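Long-range contacts in SAM-dependent methyltransferase (Thiobacillus denitrificans, PDB 5EPE), which binds S-adenosyl-L-homocysteine and is probably a methyltransferase that uses S-adenosylmethionine as its methyl donor: residues I6-E11 with Q69-Q74; T63-S68 with G93-Y98. All coordinates share one frame; numbering follows the deposited sequence.

Contact 1. Residues I6-E11 with Q69-Q74; sequences IFNITE and QLFTEQ
In both Asn8 and Phe71, CG lies anti to the carbonyl carbon (chi1 -75° and -56°), and these torsions swing the amide and the ring into the space between the helical segments 6-11 and 69-74, whose axes come within 10.7 Å. Asn8 OD1 settles over one face of the Phe71 ring, 3.5 Å above its plane and displaced toward the rim, being equally near CE1 and CZ. The amide stands almost upright on the ring, the two planes 87° apart. This position over the ring is packing; what holds OD1 is a hydrogen bond to Ser68 OG, and Asn8 ND2 is hydrogen-bonded to Asp2 OD1. Around the far end of the ring, Phe7 O lies at the edge, 4.1 Å from Phe71 CZ, and Glu11 CB packs on CZ at the same distance. Leu70 adds an apolar flank, its CD2 reaching 4.1 Å from Asn8 CB. Both carboxylate oxygens of Glu11 turn elsewhere, OE2 to His17 ND1 and OE1 to Tyr195 OH. His17 also stacks on Phe71. Replacing Phe71 by an alanine is likely to open a gap between the helices and to leave His17 without its stacking partner. Helix 5-11 thus packs on the start of helix 69-82 where Phe71 touches S-adenosyl-L-homocysteine; this is the cofactor pocket of a Rossmann-like methyltransferase fold.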
ATOM      1  N   ILE A   6      15.082  35.614  23.644  1.00 42.04           N
ATOM      2  CA  ILE A   6      15.594  34.429  23.022  1.00 41.71           C
ATOM      3  C   ILE A   6      15.737  34.552  21.503  1.00 39.59           C
ATOM      4  O   ILE A   6      16.657  33.979  20.941  1.00 36.36           O
ATOM      5  CB  ILE A   6      14.711  33.203  23.312  1.00 44.33           C
ATOM      6  CG1 ILE A   6      15.462  31.895  22.962  1.00 44.88           C
ATOM      7  CG2 ILE A   6      13.348  33.277  22.593  1.00 44.24           C
ATOM      8  CD1 ILE A   6      16.144  31.291  24.165  1.00 47.51           C
ATOM      9  N   PHE A   7      14.811  35.258  20.847  1.00 39.05           N
ATOM     10  CA  PHE A   7      14.918  35.487  19.408  1.00 38.71           C
ATOM     11  C   PHE A   7      16.076  36.366  19.099  1.00 37.57           C
ATOM     12  O   PHE A   7      16.724  36.130  18.125  1.00 34.26           O
ATOM     13  CB  PHE A   7      13.652  36.124  18.824  1.00 41.37           C
ATOM     14  CG  PHE A   7      12.475  35.239  18.955  1.00 45.16           C
ATOM     15  CD1 PHE A   7      12.368  34.115  18.145  1.00 48.59           C
ATOM     16  CD2 PHE A   7      11.519  35.463  19.929  1.00 49.73           C
ATOM     17  CE1 PHE A   7      11.291  33.245  18.274  1.00 51.10           C
ATOM     18  CE2 PHE A   7      10.439  34.597  20.085  1.00 52.10           C
ATOM     19  CZ  PHE A   7      10.325  33.485  19.258  1.00 52.47           C
ATOM     20  N   ASN A   8      16.334  37.381  19.938  1.00 38.88           N
ATOM     21  CA  ASN A   8      17.442  38.275  19.692  1.00 40.02           C
ATOM     22  C   ASN A   8      18.743  37.487  19.851  1.00 39.63           C
ATOM     23  O   ASN A   8      19.672  37.672  19.069  1.00 40.53           O
ATOM     24  CB  ASN A   8      17.384  39.548  20.582  1.00 42.18           C
ATOM     25  CG  ASN A   8      16.326  40.554  20.122  1.00 43.42           C
ATOM     26  OD1 ASN A   8      16.081  40.745  18.921  1.00 44.74           O
ATOM     27  ND2 ASN A   8      15.725  41.250  21.074  1.00 46.69           N
ATOM     28  N   ILE A   9      18.796  36.573  20.811  1.00 38.69           N
ATOM     29  CA  ILE A   9      19.994  35.758  21.022  1.00 39.14           C
ATOM     30  C   ILE A   9      20.257  34.770  19.849  1.00 36.53           C
ATOM     31  O   ILE A   9      21.357  34.664  19.356  1.00 35.43           O
ATOM     32  CB  ILE A   9      19.872  34.950  22.318  1.00 41.53           C
ATOM     33  CG1 ILE A   9      20.009  35.903  23.534  1.00 44.15           C
ATOM     34  CG2 ILE A   9      20.937  33.866  22.390  1.00 42.33           C
ATOM     35  CD1 ILE A   9      19.567  35.281  24.845  1.00 46.20           C
ATOM     36  N   THR A  10      19.211  34.072  19.426  1.00 33.59           N
ATOM     37  CA  THR A  10      19.307  33.037  18.448  1.00 32.89           C
ATOM     38  C   THR A  10      19.629  33.597  17.061  1.00 30.37           C
ATOM     39  O   THR A  10      20.355  32.967  16.286  1.00 29.01           O
ATOM     40  CB  THR A  10      17.934  32.317  18.453  1.00 34.24           C
ATOM     41  OG1 THR A  10      17.849  31.637  19.726  1.00 37.80           O
ATOM     42  CG2 THR A  10      17.858  31.377  17.421  1.00 35.35           C
ATOM     43  N   GLU A  11      19.041  34.765  16.739  1.00 28.27           N
ATOM     44  CA  GLU A  11      19.154  35.332  15.400  1.00 27.55           C
ATOM     45  C   GLU A  11      20.027  36.575  15.294  1.00 26.78           C
ATOM     46  O   GLU A  11      20.009  37.261  14.270  1.00 24.98           O
ATOM     47  CB  GLU A  11      17.769  35.583  14.858  1.00 28.22           C
ATOM     48  CG  GLU A  11      17.013  34.261  14.676  1.00 29.00           C
ATOM     49  CD  GLU A  11      15.786  34.329  13.806  1.00 29.63           C
ATOM     50  OE1 GLU A  11      14.909  33.470  13.988  1.00 29.65           O
ATOM     51  OE2 GLU A  11      15.676  35.210  12.960  1.00 31.08           O
ATOM     52  N   GLN A  69      14.573  46.128  18.620  1.00 33.36           N
ATOM     53  CA  GLN A  69      15.517  47.222  18.718  1.00 35.18           C
ATOM     54  C   GLN A  69      16.843  46.826  18.111  1.00 33.06           C
ATOM     55  O   GLN A  69      17.429  47.564  17.317  1.00 32.18           O
ATOM     56  CB  GLN A  69      15.705  47.635  20.184  1.00 39.35           C
ATOM     57  CG  GLN A  69      16.356  48.995  20.287  1.00 43.75           C
ATOM     58  CD  GLN A  69      16.479  49.505  21.728  1.00 48.34           C
ATOM     59  OE1 GLN A  69      15.504  49.517  22.493  1.00 52.83           O
ATOM     60  NE2 GLN A  69      17.675  49.942  22.094  1.00 50.28           N
ATOM     61  N   LEU A  70      17.290  45.631  18.473  1.00 32.58           N
ATOM     62  CA  LEU A  70      18.528  45.058  17.911  1.00 31.98           C
ATOM     63  C   LEU A  70      18.495  45.040  16.373  1.00 29.91           C
ATOM     64  O   LEU A  70      19.399  45.584  15.723  1.00 28.64           O
ATOM     65  CB  LEU A  70      18.783  43.647  18.468  1.00 32.86           C
ATOM     66  CG  LEU A  70      20.050  42.957  17.894  1.00 33.54           C
ATOM     67  CD1 LEU A  70      21.306  43.785  18.178  1.00 35.06           C
ATOM     68  CD2 LEU A  70      20.203  41.543  18.425  1.00 33.92           C
ATOM     69  N   PHE A  71      17.452  44.435  15.810  1.00 28.24           N
ATOM     70  CA  PHE A  71      17.404  44.260  14.353  1.00 27.67           C
ATOM     71  C   PHE A  71      17.268  45.621  13.635  1.00 27.19           C
ATOM     72  O   PHE A  71      17.844  45.831  12.572  1.00 27.07           O
ATOM     73  CB  PHE A  71      16.278  43.314  13.891  1.00 27.33           C
ATOM     74  CG  PHE A  71      16.284  41.919  14.509  1.00 28.45           C
ATOM     75  CD1 PHE A  71      17.434  41.343  15.081  1.00 29.23           C
ATOM     76  CD2 PHE A  71      15.104  41.150  14.475  1.00 29.06           C
ATOM     77  CE1 PHE A  71      17.396  40.073  15.647  1.00 29.32           C
ATOM     78  CE2 PHE A  71      15.071  39.863  15.028  1.00 29.54           C
ATOM     79  CZ  PHE A  71      16.219  39.340  15.631  1.00 29.45           C
ATOM     80  N   THR A  72      16.544  46.561  14.226  1.00 28.01           N
ATOM     81  CA  THR A  72      16.514  47.937  13.722  1.00 28.63           C
ATOM     82  C   THR A  72      17.929  48.571  13.672  1.00 29.37           C
ATOM     83  O   THR A  72      18.310  49.176  12.657  1.00 28.67           O
ATOM     84  CB  THR A  72      15.528  48.836  14.505  1.00 30.51           C
ATOM     85  OG1 THR A  72      14.182  48.362  14.324  1.00 30.40           O
ATOM     86  CG2 THR A  72      15.603  50.269  13.988  1.00 31.90           C
ATOM     87  N   GLU A  73      18.680  48.410  14.740  1.00 30.58           N
ATOM     88  CA  GLU A  73      20.057  48.933  14.784  1.00 33.17           C
ATOM     89  C   GLU A  73      20.934  48.289  13.719  1.00 31.58           C
ATOM     90  O   GLU A  73      21.720  48.985  13.055  1.00 30.80           O
ATOM     91  CB  GLU A  73      20.662  48.723  16.158  1.00 36.76           C
ATOM     92  CG  GLU A  73      20.004  49.590  17.222  1.00 41.36           C
ATOM     93  CD  GLU A  73      20.389  49.185  18.654  1.00 46.62           C
ATOM     94  OE1 GLU A  73      21.029  48.111  18.863  1.00 51.02           O
ATOM     95  OE2 GLU A  73      20.037  49.949  19.588  1.00 51.26           O
ATOM     96  N   GLN A  74      20.732  46.982  13.483  1.00 29.36           N
ATOM     97  CA  GLN A  74      21.485  46.272  12.456  1.00 28.30           C
ATOM     98  C   GLN A  74      21.120  46.779  11.090  1.00 27.32           C
ATOM     99  O   GLN A  74      21.991  46.964  10.237  1.00 27.03           O
ATOM    100  CB  GLN A  74      21.239  44.746  12.547  1.00 28.52           C
ATOM    101  CG  GLN A  74      21.800  44.149  13.865  1.00 30.09           C
ATOM    102  CD  GLN A  74      21.537  42.674  14.035  1.00 31.04           C
ATOM    103  OE1 GLN A  74      20.699  42.067  13.317  1.00 32.30           O
ATOM    104  NE2 GLN A  74      22.280  42.054  14.966  1.00 32.69           N
TER

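Contact 2. Residues T63-S68 with G93-Y98; sequences TGIDLS and GDAAGY. With SAH (S-adenosyl-L-homocysteine), chain B.
The bond from Gly93 N to Asp66 O is short, 2.8 Å, yet its donor stands 49° out of the carbonyl plane and does not follow a lone pair. Gly93 O also lies 3.3 Å from Asp66 O, two acceptors with no bond between them. The CB of Asp66 leaves the backbone away from 93-98, and its carboxylate meets the ligand: with CG anti to the backbone N (chi1 -160°), it grips both ribose hydroxyls of S-adenosyl-L-homocysteine, OD1 at 2.7 Å from O3' and OD2 at 2.6 Å from O2'. Each oxygen has a second donor, since Gly46 N reaches OD1 and Ser68 N closes an Asx turn on OD2, which would fix the rotation of the carboxylate. An acidic residue at the end of the second strand holding the ribose diol is a hallmark of Rossmann-like methyltransferases, and strand 61-66 supplies it here. The loop after strand 88-92 deals with the adenine. Ala95 N donates to SAH N1 over 2.9 Å, nearly straight at 174°, while Asp94 OD1 accepts from both SAH N6 and Ala96 N; the latter closes an Asx turn and comes to OD1 from above the carboxylate plane. Leu67 CB and CD2 press on the purine near C5. Ile65 CG2 sits 3.6 Å from Gly93 O and also touches Ala95 CB, which itself meets the purine. Ile65 CD1 lies over one face of the Tyr98 ring, 4.1 Å from CE2, where the type II turn from Ala95 to Tyr98 delivers that ring.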
ATOM      1  N   THR A  63      10.880  52.238   3.307  1.00 30.03           N
ATOM      2  CA  THR A  63      10.793  52.288   4.745  1.00 30.70           C
ATOM      3  C   THR A  63      10.532  50.902   5.317  1.00 28.60           C
ATOM      4  O   THR A  63       9.649  50.212   4.820  1.00 27.66           O
ATOM      5  CB  THR A  63       9.637  53.192   5.141  1.00 33.48           C
ATOM      6  OG1 THR A  63       9.896  54.473   4.568  1.00 36.40           O
ATOM      7  CG2 THR A  63       9.569  53.350   6.653  1.00 34.63           C
ATOM      8  N   GLY A  64      11.256  50.557   6.375  1.00 27.69           N
ATOM      9  CA  GLY A  64      11.113  49.278   7.083  1.00 27.29           C
ATOM     10  C   GLY A  64      10.773  49.514   8.543  1.00 27.90           C
ATOM     11  O   GLY A  64      11.467  50.288   9.237  1.00 29.25           O
ATOM     12  N   ILE A  65       9.695  48.893   9.005  1.00 27.22           N
ATOM     13  CA  ILE A  65       9.288  48.998  10.403  1.00 28.58           C
ATOM     14  C   ILE A  65       9.503  47.666  11.080  1.00 27.98           C
ATOM     15  O   ILE A  65       9.019  46.618  10.572  1.00 26.00           O
ATOM     16  CB  ILE A  65       7.777  49.316  10.579  1.00 30.47           C
ATOM     17  CG1 ILE A  65       7.247  50.383   9.629  1.00 32.87           C
ATOM     18  CG2 ILE A  65       7.459  49.670  12.009  1.00 31.85           C
ATOM     19  CD1 ILE A  65       8.026  51.642   9.575  1.00 34.67           C
ATOM     20  N   ASP A  66      10.178  47.680  12.222  1.00 27.71           N
ATOM     21  CA  ASP A  66      10.408  46.456  12.955  1.00 28.09           C
ATOM     22  C   ASP A  66      10.346  46.698  14.454  1.00 29.55           C
ATOM     23  O   ASP A  66      10.829  47.738  14.970  1.00 30.39           O
ATOM     24  CB  ASP A  66      11.728  45.781  12.586  1.00 27.17           C
ATOM     25  CG  ASP A  66      11.744  44.280  12.976  1.00 27.90           C
ATOM     26  OD1 ASP A  66      11.290  43.451  12.144  1.00 27.21           O
ATOM     27  OD2 ASP A  66      12.190  43.915  14.125  1.00 29.90           O
ATOM     28  N   LEU A  67       9.759  45.721  15.146  1.00 29.83           N
ATOM     29  CA  LEU A  67       9.598  45.783  16.597  1.00 31.75           C
ATOM     30  C   LEU A  67      10.903  45.528  17.383  1.00 31.80           C
ATOM     31  O   LEU A  67      11.014  45.912  18.565  1.00 33.15           O
ATOM     32  CB  LEU A  67       8.550  44.744  17.028  1.00 32.63           C
ATOM     33  CG  LEU A  67       8.023  44.766  18.446  1.00 34.64           C
ATOM     34  CD1 LEU A  67       7.503  46.154  18.760  1.00 37.34           C
ATOM     35  CD2 LEU A  67       6.945  43.705  18.650  1.00 34.88           C
ATOM     36  N   SER A  68      11.868  44.848  16.772  1.00 30.29           N
ATOM     37  CA  SER A  68      13.133  44.549  17.469  1.00 30.72           C
ATOM     38  C   SER A  68      14.076  45.764  17.452  1.00 31.50           C
ATOM     39  O   SER A  68      14.397  46.331  16.385  1.00 30.44           O
ATOM     40  CB  SER A  68      13.860  43.373  16.792  1.00 29.56           C
ATOM     41  OG  SER A  68      15.160  43.228  17.361  1.00 29.49           O
ATOM     42  N   GLY A  93       9.525  50.086  15.897  1.00 33.95           N
ATOM     43  CA  GLY A  93       8.145  50.179  16.387  1.00 35.05           C
ATOM     44  C   GLY A  93       7.211  49.070  15.941  1.00 34.27           C
ATOM     45  O   GLY A  93       7.601  48.167  15.226  1.00 31.89           O
ATOM     46  N   ASP A  94       5.961  49.166  16.396  1.00 35.77           N
ATOM     47  CA  ASP A  94       4.925  48.187  16.113  1.00 36.16           C
ATOM     48  C   ASP A  94       4.290  48.544  14.775  1.00 35.41           C
ATOM     49  O   ASP A  94       3.786  49.642  14.623  1.00 35.12           O
ATOM     50  CB  ASP A  94       3.874  48.260  17.213  1.00 39.00           C
ATOM     51  CG  ASP A  94       2.859  47.107  17.169  1.00 40.08           C
ATOM     52  OD1 ASP A  94       2.736  46.392  16.153  1.00 38.91           O
ATOM     53  OD2 ASP A  94       2.166  46.910  18.203  1.00 43.11           O
ATOM     54  N   ALA A  95       4.295  47.613  13.829  1.00 32.76           N
ATOM     55  CA  ALA A  95       3.741  47.867  12.505  1.00 32.29           C
ATOM     56  C   ALA A  95       2.216  47.613  12.369  1.00 33.37           C
ATOM     57  O   ALA A  95       1.629  47.829  11.283  1.00 33.14           O
ATOM     58  CB  ALA A  95       4.494  47.047  11.483  1.00 30.77           C
ATOM     59  N   ALA A  96       1.582  47.113  13.425  1.00 34.12           N
ATOM     60  CA  ALA A  96       0.143  46.912  13.397  1.00 35.57           C
ATOM     61  C   ALA A  96      -0.580  48.204  13.027  1.00 36.84           C
ATOM     62  O   ALA A  96      -0.286  49.269  13.574  1.00 38.50           O
ATOM     63  CB  ALA A  96      -0.345  46.414  14.760  1.00 37.14           C
ATOM     64  N   GLY A  97      -1.530  48.108  12.100  1.00 37.27           N
ATOM     65  CA  GLY A  97      -2.270  49.270  11.604  1.00 38.41           C
ATOM     66  C   GLY A  97      -1.451  50.322  10.854  1.00 38.66           C
ATOM     67  O   GLY A  97      -1.963  51.407  10.602  1.00 39.78           O
ATOM     68  N   TYR A  98      -0.207  50.022  10.481  1.00 37.13           N
ATOM     69  CA  TYR A  98       0.645  51.011   9.833  1.00 38.47           C
ATOM     70  C   TYR A  98       0.155  51.223   8.388  1.00 38.42           C
ATOM     71  O   TYR A  98       0.083  50.280   7.571  1.00 35.97           O
ATOM     72  CB  TYR A  98       2.146  50.640   9.856  1.00 38.50           C
ATOM     73  CG  TYR A  98       3.017  51.767   9.284  1.00 41.56           C
ATOM     74  CD1 TYR A  98       3.118  51.974   7.893  1.00 41.76           C
ATOM     75  CD2 TYR A  98       3.686  52.670  10.133  1.00 45.92           C
ATOM     76  CE1 TYR A  98       3.875  53.000   7.367  1.00 44.16           C
ATOM     77  CE2 TYR A  98       4.448  53.724   9.602  1.00 47.68           C
ATOM     78  CZ  TYR A  98       4.527  53.872   8.220  1.00 47.77           C
ATOM     79  OH  TYR A  98       5.252  54.894   7.676  1.00 52.34           O
TER
HETATM   80  N   SAH B 301      11.176  40.322   6.981  1.00 27.69           N
HETATM   81  CA  SAH B 301      12.409  40.090   7.823  1.00 27.50           C
HETATM   82  CB  SAH B 301      12.021  39.633   9.217  1.00 27.52           C
HETATM   83  CG  SAH B 301      11.199  38.338   9.343  1.00 26.82           C
HETATM   84  SD  SAH B 301      11.146  37.699  10.998  1.00 26.97           S
HETATM   85  C   SAH B 301      13.371  39.105   7.198  1.00 29.82           C
HETATM   86  O   SAH B 301      12.955  38.300   6.343  1.00 30.71           O
HETATM   87  OXT SAH B 301      14.576  39.074   7.525  1.00 25.42           O
HETATM   88  C5' SAH B 301       9.710  38.482  11.789  1.00 29.06           C
HETATM   89  C4' SAH B 301      10.024  39.935  12.157  1.00 29.51           C
HETATM   90  O4' SAH B 301       8.834  40.586  12.625  1.00 30.11           O
HETATM   91  C3' SAH B 301      11.084  40.097  13.262  1.00 29.71           C
HETATM   92  O3' SAH B 301      12.132  40.941  12.750  1.00 27.86           O
HETATM   93  C2' SAH B 301      10.355  40.770  14.429  1.00 29.49           C
HETATM   94  O2' SAH B 301      11.152  41.737  15.096  1.00 29.92           O
HETATM   95  C1' SAH B 301       9.238  41.465  13.699  1.00 28.17           C
HETATM   96  N9  SAH B 301       8.000  41.808  14.416  1.00 27.24           N
HETATM   97  C8  SAH B 301       7.278  40.999  15.251  1.00 28.21           C
HETATM   98  N7  SAH B 301       6.181  41.602  15.655  1.00 28.61           N
HETATM   99  C5  SAH B 301       6.208  42.858  15.039  1.00 27.38           C
HETATM  100  C6  SAH B 301       5.332  43.975  15.081  1.00 27.23           C
HETATM  101  N6  SAH B 301       4.197  43.942  15.814  1.00 27.72           N
HETATM  102  N1  SAH B 301       5.626  45.080  14.349  1.00 26.62           N
HETATM  103  C2  SAH B 301       6.770  45.087  13.624  1.00 26.14           C
HETATM  104  N3  SAH B 301       7.676  44.092  13.537  1.00 26.15           N
HETATM  105  C4  SAH B 301       7.327  42.984  14.270  1.00 26.60           C

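Overall arrangement
The centres of contacts 1 and 2 lie 14 Å apart, and their segments alternate along the chain: 6-11, 63-68, 69-74, then 93-98. The two middle segments are continuous, strand 61-66 running through a short turn into helix 69-82, so one strand-to-helix junction, with Ser68 as the N-cap residue, serves both contacts. Packing across this junction also joins them, Thr72 OG1 lying 3.5 Å from Asp66 O and Phe71 CD2 4.0 Å from Asp66 OD2. Contact 2 sits at the C-terminal end of the parallel strands 61-66 and 88-92, near one side of the mixed sheet, whereas contact 1 adds the N-terminal helix 5-11. Together they border the same S-adenosyl-L-homocysteine pocket.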